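Local coordinates for protein putative NADH-flavin reductase (Streptococcus pneumoniae TIGR4, PDB 4R01) that probably uses NADH to reduce flavins, being a putative oxidoreductase built on a dinucleotide-binding Rossmann fold, at residues K110-R113 and L114-P118; I166-E170 and I171-N175. One frame throughout, in Å; residues are numbered along the deposited sequence.

Contact 1 (K110-R113 and L114-P118)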
loop_
_atom_site.group_PDB
_atom_site.type_symbol
_atom_site.label_atom_id
_atom_site.label_comp_id
_atom_site.label_asym_id
_atom_site.label_seq_id
_atom_site.Cartn_x
_atom_site.Cartn_y
_atom_site.Cartn_z
ATOM N N LYS A 110 -11.808 14.939 -4.968
ATOM C CA LYS A 110 -12.888 14.257 -5.685
ATOM C C LYS A 110 -12.733 14.332 -7.201
ATOM O O LYS A 110 -13.699 14.580 -7.920
ATOM C CB LYS A 110 -14.250 14.826 -5.271
ATOM C CG LYS A 110 -14.619 14.550 -3.820
ATOM C CD LYS A 110 -16.028 15.019 -3.489
ATOM C CE LYS A 110 -16.386 14.683 -2.049
ATOM N NZ LYS A 110 -17.766 15.107 -1.680
ATOM N N THR A 111 -11.512 14.113 -7.678
ATOM C CA THR A 111 -11.239 14.107 -9.109
ATOM C C THR A 111 -11.027 12.684 -9.615
ATOM O O THR A 111 -11.400 12.349 -10.737
ATOM C CB THR A 111 -10.000 14.952 -9.454
ATOM O OG1 THR A 111 -8.848 14.401 -8.804
ATOM C CG2 THR A 111 -10.192 16.392 -9.000
ATOM N N THR A 112 -10.430 11.850 -8.770
ATOM C CA THR A 112 -10.102 10.478 -9.137
ATOM C C THR A 112 -10.779 9.478 -8.197
ATOM O O THR A 112 -10.877 9.712 -6.994
ATOM C CB THR A 112 -8.572 10.252 -9.125
ATOM O OG1 THR A 112 -7.946 11.163 -10.036
ATOM C CG2 THR A 112 -8.227 8.829 -9.529
ATOM N N ARG A 113 -11.201 8.363 -8.745
ATOM C CA ARG A 113 -11.861 7.321 -8.007
ATOM C C ARG A 113 -11.039 6.062 -8.031
ATOM O O ARG A 113 -10.275 5.887 -8.904
ATOM C CB ARG A 113 -13.231 7.072 -8.587
ATOM C CG ARG A 113 -14.152 8.247 -8.386
ATOM C CD ARG A 113 -15.477 8.137 -9.102
ATOM N NE ARG A 113 -15.355 7.588 -10.426
ATOM C CZ ARG A 113 -16.374 7.446 -11.242
ATOM N NH1 ARG A 113 -17.569 7.804 -10.866
ATOM N NH2 ARG A 113 -16.201 6.939 -12.430
ATOM N N LEU A 114 -11.272 5.155 -7.104
ATOM C CA LEU A 114 -10.429 3.989 -6.865
ATOM C C LEU A 114 -10.318 3.152 -8.097
ATOM O O LEU A 114 -9.314 2.550 -8.369
ATOM C CB LEU A 114 -11.013 3.122 -5.775
ATOM C CG LEU A 114 -10.442 3.277 -4.405
ATOM C CD1 LEU A 114 -10.404 4.734 -4.068
ATOM C CD2 LEU A 114 -11.330 2.582 -3.414
ATOM N N LEU A 115 -11.382 3.176 -8.849
ATOM C CA LEU A 115 -11.527 2.508 -10.084
ATOM C C LEU A 115 -10.456 2.934 -11.072
ATOM O O LEU A 115 -10.025 2.175 -11.902
ATOM C CB LEU A 115 -12.817 3.039 -10.620
ATOM C CG LEU A 115 -13.784 2.253 -11.427
ATOM C CD1 LEU A 115 -13.729 2.929 -12.741
ATOM C CD2 LEU A 115 -13.303 0.844 -11.549
ATOM N N ASP A 116 -10.086 4.196 -11.008
ATOM C CA ASP A 116 -9.210 4.815 -11.971
ATOM C C ASP A 116 -7.718 4.740 -11.711
ATOM O O ASP A 116 -6.976 5.185 -12.507
ATOM C CB ASP A 116 -9.587 6.278 -12.113
ATOM C CG ASP A 116 -10.992 6.481 -12.554
ATOM O OD1 ASP A 116 -11.435 5.755 -13.436
ATOM O OD2 ASP A 116 -11.636 7.396 -12.019
ATOM N N THR A 117 -7.300 4.193 -10.595
ATOM C CA THR A 117 -5.903 4.081 -10.190
ATOM C C THR A 117 -5.169 3.044 -11.037
ATOM O O THR A 117 -5.760 2.058 -11.465
ATOM C CB THR A 117 -5.781 3.718 -8.700
ATOM O OG1 THR A 117 -6.329 2.413 -8.476
ATOM C CG2 THR A 117 -6.520 4.733 -7.850
ATOM N N PRO A 118 -3.873 3.276 -11.291
ATOM C CA PRO A 118 -3.062 2.384 -12.129
ATOM C C PRO A 118 -2.999 0.945 -11.617
ATOM O O PRO A 118 -2.801 0.031 -12.417
ATOM C CB PRO A 118 -1.675 3.032 -12.081
ATOM C CG PRO A 118 -1.944 4.465 -11.804
ATOM C CD PRO A 118 -3.123 4.476 -10.882
#
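The backbone folds from Arg-113 into a one-turn 3-10 segment, 114-116, and the defining i to i+3 bond runs from Asp-116 N to Arg-113 O over 2.7 Å. This N sits above the carbonyl plane, 40° out of it. The turn belongs to the long loop of the Rossmann fold between strand 94-98 and helix 125-138.

The side chain of Asp-116 reaches back across the start of the turn. Its OD2 takes a weak bond from Arg-113 N at 3.4 Å, which resembles one half of a capping box; with CG lying beside its own backbone N, the carboxylate faces the incoming chain. Asp-116 CB sits 3.3 Å from Arg-113 O, and it also meets Thr-112 CG2 at 3.9 Å. The hydroxyl of Thr-112 is engaged elsewhere, with Thr-112 of the second subunit, so this threonine offers its methyl to the turn and its oxygen to the interface.

Arg-113 bends at chi3 (-41°). Its side chain and that of Asp-116 cross at a slant, the guanidinium and carboxylate planes 27° apart, and OD2 lies off the NE edge of the guanidinium, near its plane. The gap from Arg-113 NE to Asp-116 OD2 is 4.1 Å, too long for a salt bridge. The true ion pair of the arginine is made by NH1 with Asp-136 on helix 125-138. The nearby carboxylate would still be expected to add a modest electrostatic attraction. Leu-115 packs on Ala-128 and Lys-129 of the same helix, and Asp-116 also touches Lys-129.

At the end of the turn Thr-117 N makes a weak 3.4 Å bond to Leu-114 O, and Thr-117 OG1 adds a second, shorter one to Leu-114 O at 3.0 Å, tilted 19° from the carbonyl plane.

Contact 2 (I166-E170 and I171-N175)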
loop_
_atom_site.group_PDB
_atom_site.type_symbol
_atom_site.label_atom_id
_atom_site.label_comp_id
_atom_site.label_asym_id
_atom_site.label_seq_id
_atom_site.Cartn_x
_atom_site.Cartn_y
_atom_site.Cartn_z
ATOM N N ILE A 166 -18.383 1.225 10.560
ATOM C CA ILE A 166 -18.205 2.666 10.425
ATOM C C ILE A 166 -19.007 3.206 9.247
ATOM O O ILE A 166 -18.953 2.661 8.142
ATOM C CB ILE A 166 -16.721 3.042 10.245
ATOM C CG1 ILE A 166 -15.959 2.818 11.546
ATOM C CG2 ILE A 166 -16.573 4.492 9.825
ATOM C CD1 ILE A 166 -14.478 3.065 11.423
ATOM N N LEU A 167 -19.764 4.267 9.494
ATOM C CA LEU A 167 -20.477 4.954 8.429
ATOM C C LEU A 167 -19.620 6.090 7.889
ATOM O O LEU A 167 -19.261 7.009 8.626
ATOM C CB LEU A 167 -21.817 5.492 8.932
ATOM C CG LEU A 167 -22.633 6.344 7.956
ATOM C CD1 LEU A 167 -23.113 5.509 6.780
ATOM C CD2 LEU A 167 -23.807 6.995 8.664
ATOM N N ALA A 168 -19.279 6.020 6.607
ATOM C CA ALA A 168 -18.515 7.089 5.974
ATOM C C ALA A 168 -19.302 7.681 4.815
ATOM O O ALA A 168 -20.487 7.391 4.646
ATOM C CB ALA A 168 -17.165 6.580 5.504
ATOM N N GLY A 169 -18.640 8.509 4.014
ATOM C CA GLY A 169 -19.316 9.213 2.945
ATOM C C GLY A 169 -18.799 8.900 1.557
ATOM O O GLY A 169 -18.578 7.742 1.200
ATOM N N GLU A 170 -18.603 9.955 0.777
ATOM C CA GLU A 170 -18.237 9.843 -0.629
ATOM C C GLU A 170 -16.778 9.431 -0.827
ATOM O O GLU A 170 -16.388 8.993 -1.911
ATOM C CB GLU A 170 -18.501 11.178 -1.330
ATOM C CG GLU A 170 -18.935 11.055 -2.773
ATOM C CD GLU A 170 -20.360 10.572 -2.919
ATOM O OE1 GLU A 170 -21.182 10.848 -2.020
ATOM O OE2 GLU A 170 -20.655 9.910 -3.934
ATOM N N ILE A 171 -15.980 9.571 0.227
ATOM C CA ILE A 171 -14.535 9.399 0.137
ATOM C C ILE A 171 -14.067 8.091 0.774
ATOM O O ILE A 171 -14.563 7.694 1.830
ATOM C CB ILE A 171 -13.809 10.597 0.800
ATOM C CG1 ILE A 171 -14.215 11.900 0.109
ATOM C CG2 ILE A 171 -12.296 10.425 0.764
ATOM C CD1 ILE A 171 -13.585 13.135 0.711
ATOM N N PHE A 172 -13.117 7.425 0.120
ATOM C CA PHE A 172 -12.532 6.189 0.635
ATOM C C PHE A 172 -12.001 6.354 2.058
ATOM O O PHE A 172 -11.262 7.294 2.360
ATOM C CB PHE A 172 -11.413 5.706 -0.291
ATOM C CG PHE A 172 -10.624 4.549 0.261
ATOM C CD1 PHE A 172 -11.207 3.302 0.405
ATOM C CD2 PHE A 172 -9.297 4.708 0.621
ATOM C CE1 PHE A 172 -10.482 2.239 0.907
ATOM C CE2 PHE A 172 -8.568 3.650 1.122
ATOM C CZ PHE A 172 -9.163 2.414 1.266
ATOM N N THR A 173 -12.388 5.424 2.923
ATOM C CA THR A 173 -12.078 5.486 4.343
ATOM C C THR A 173 -11.591 4.120 4.819
ATOM O O THR A 173 -11.997 3.092 4.285
ATOM C CB THR A 173 -13.318 5.941 5.158
ATOM O OG1 THR A 173 -13.654 7.286 4.797
ATOM C CG2 THR A 173 -13.070 5.877 6.659
ATOM N N THR A 174 -10.694 4.113 5.797
ATOM C CA THR A 174 -10.242 2.874 6.411
ATOM C C THR A 174 -10.549 2.914 7.900
ATOM O O THR A 174 -10.971 3.947 8.416
ATOM C CB THR A 174 -8.735 2.656 6.206
ATOM O OG1 THR A 174 -8.002 3.584 7.018
ATOM C CG2 THR A 174 -8.357 2.850 4.743
ATOM N N ASN A 175 -10.350 1.796 8.592
ATOM C CA ASN A 175 -10.407 1.818 10.048
ATOM C C ASN A 175 -9.027 2.177 10.593
ATOM O O ASN A 175 -8.141 2.549 9.824
ATOM C CB ASN A 175 -10.899 0.481 10.613
ATOM C CG ASN A 175 -10.021 -0.697 10.224
ATOM O OD1 ASN A 175 -8.843 -0.543 9.905
ATOM N ND2 ASN A 175 -10.599 -1.892 10.265
HETATM O O HOH W 1 -16.083 9.459 3.042
#
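Ala-168 and Thr-173 face each other where strand 165-168, outermost in the Rossmann-type sheet within this chain, turns back on itself in a hairpin-like loop. The evidence for reversal is the 161° between the end-to-end directions of 166-170 and 171-175. The two arms have no direct hydrogen bond between them, and the CA atoms of Ala-168 and Thr-173 are 6.8 Å apart.

The close part is this central pair. Ala-168 CB meets Thr-173 OG1 at 3.7 Å and Thr-173 CB at almost the same distance. Thr-173 holds OG1 beside its own backbone N (chi1 -65°), from where the hydroxyl donates to Ile-171 O at 3.1 Å, standing 39° out of the carbonyl plane. One oxygen thus packs on the alanine methyl and bonds back to a carbonyl two residues earlier in its own arm.

Away from the bend the contact thins. Ile-166 CD1 comes no nearer than 4.5 Å to Asn-175 CA, while the amide of Asn-175 leads away, its OD1 accepting from Lys-177 N and Ile-179 N. At the bend, Glu-170 also sends its carboxylate away from the returning arm, to a two-arginine site where OE2 pairs with Arg-139 and Arg-204. Ile-171, Thr-173 and Thr-174 pack on the fourth subunit, to which the backbone of Thr-174 also bonds.

Between the arms near the bend, solvent replaces a direct bond: water 1 accepts from Gly-169 N at 2.9 Å and donates to Ile-171 O at 2.6 Å, giving that carbonyl oxygen a second donor.

From the N terminus the chain completes strand 94-98 before entering the loop of contact 1, which closes its short turn ahead of helix 125-138. Contact 2 follows, doubling back after strand 165-168; the two are in series, neither nested nor crossed. Their centres are about 15 Å apart, on the same side of the chain centre. They meet where Leu-114 CD2 lies 3.9 Å from Phe-172 CD1 and where Lys-110 packs along Glu-170 and Ile-171. Tyr-105 joins them further: Arg-113 packs on it, and its backbone bonds to Glu-170 and Phe-172. The helix-side loop is thereby joined to the loop that follows the outermost strand, and Pro-118 of the second subunit also packs on Phe-172.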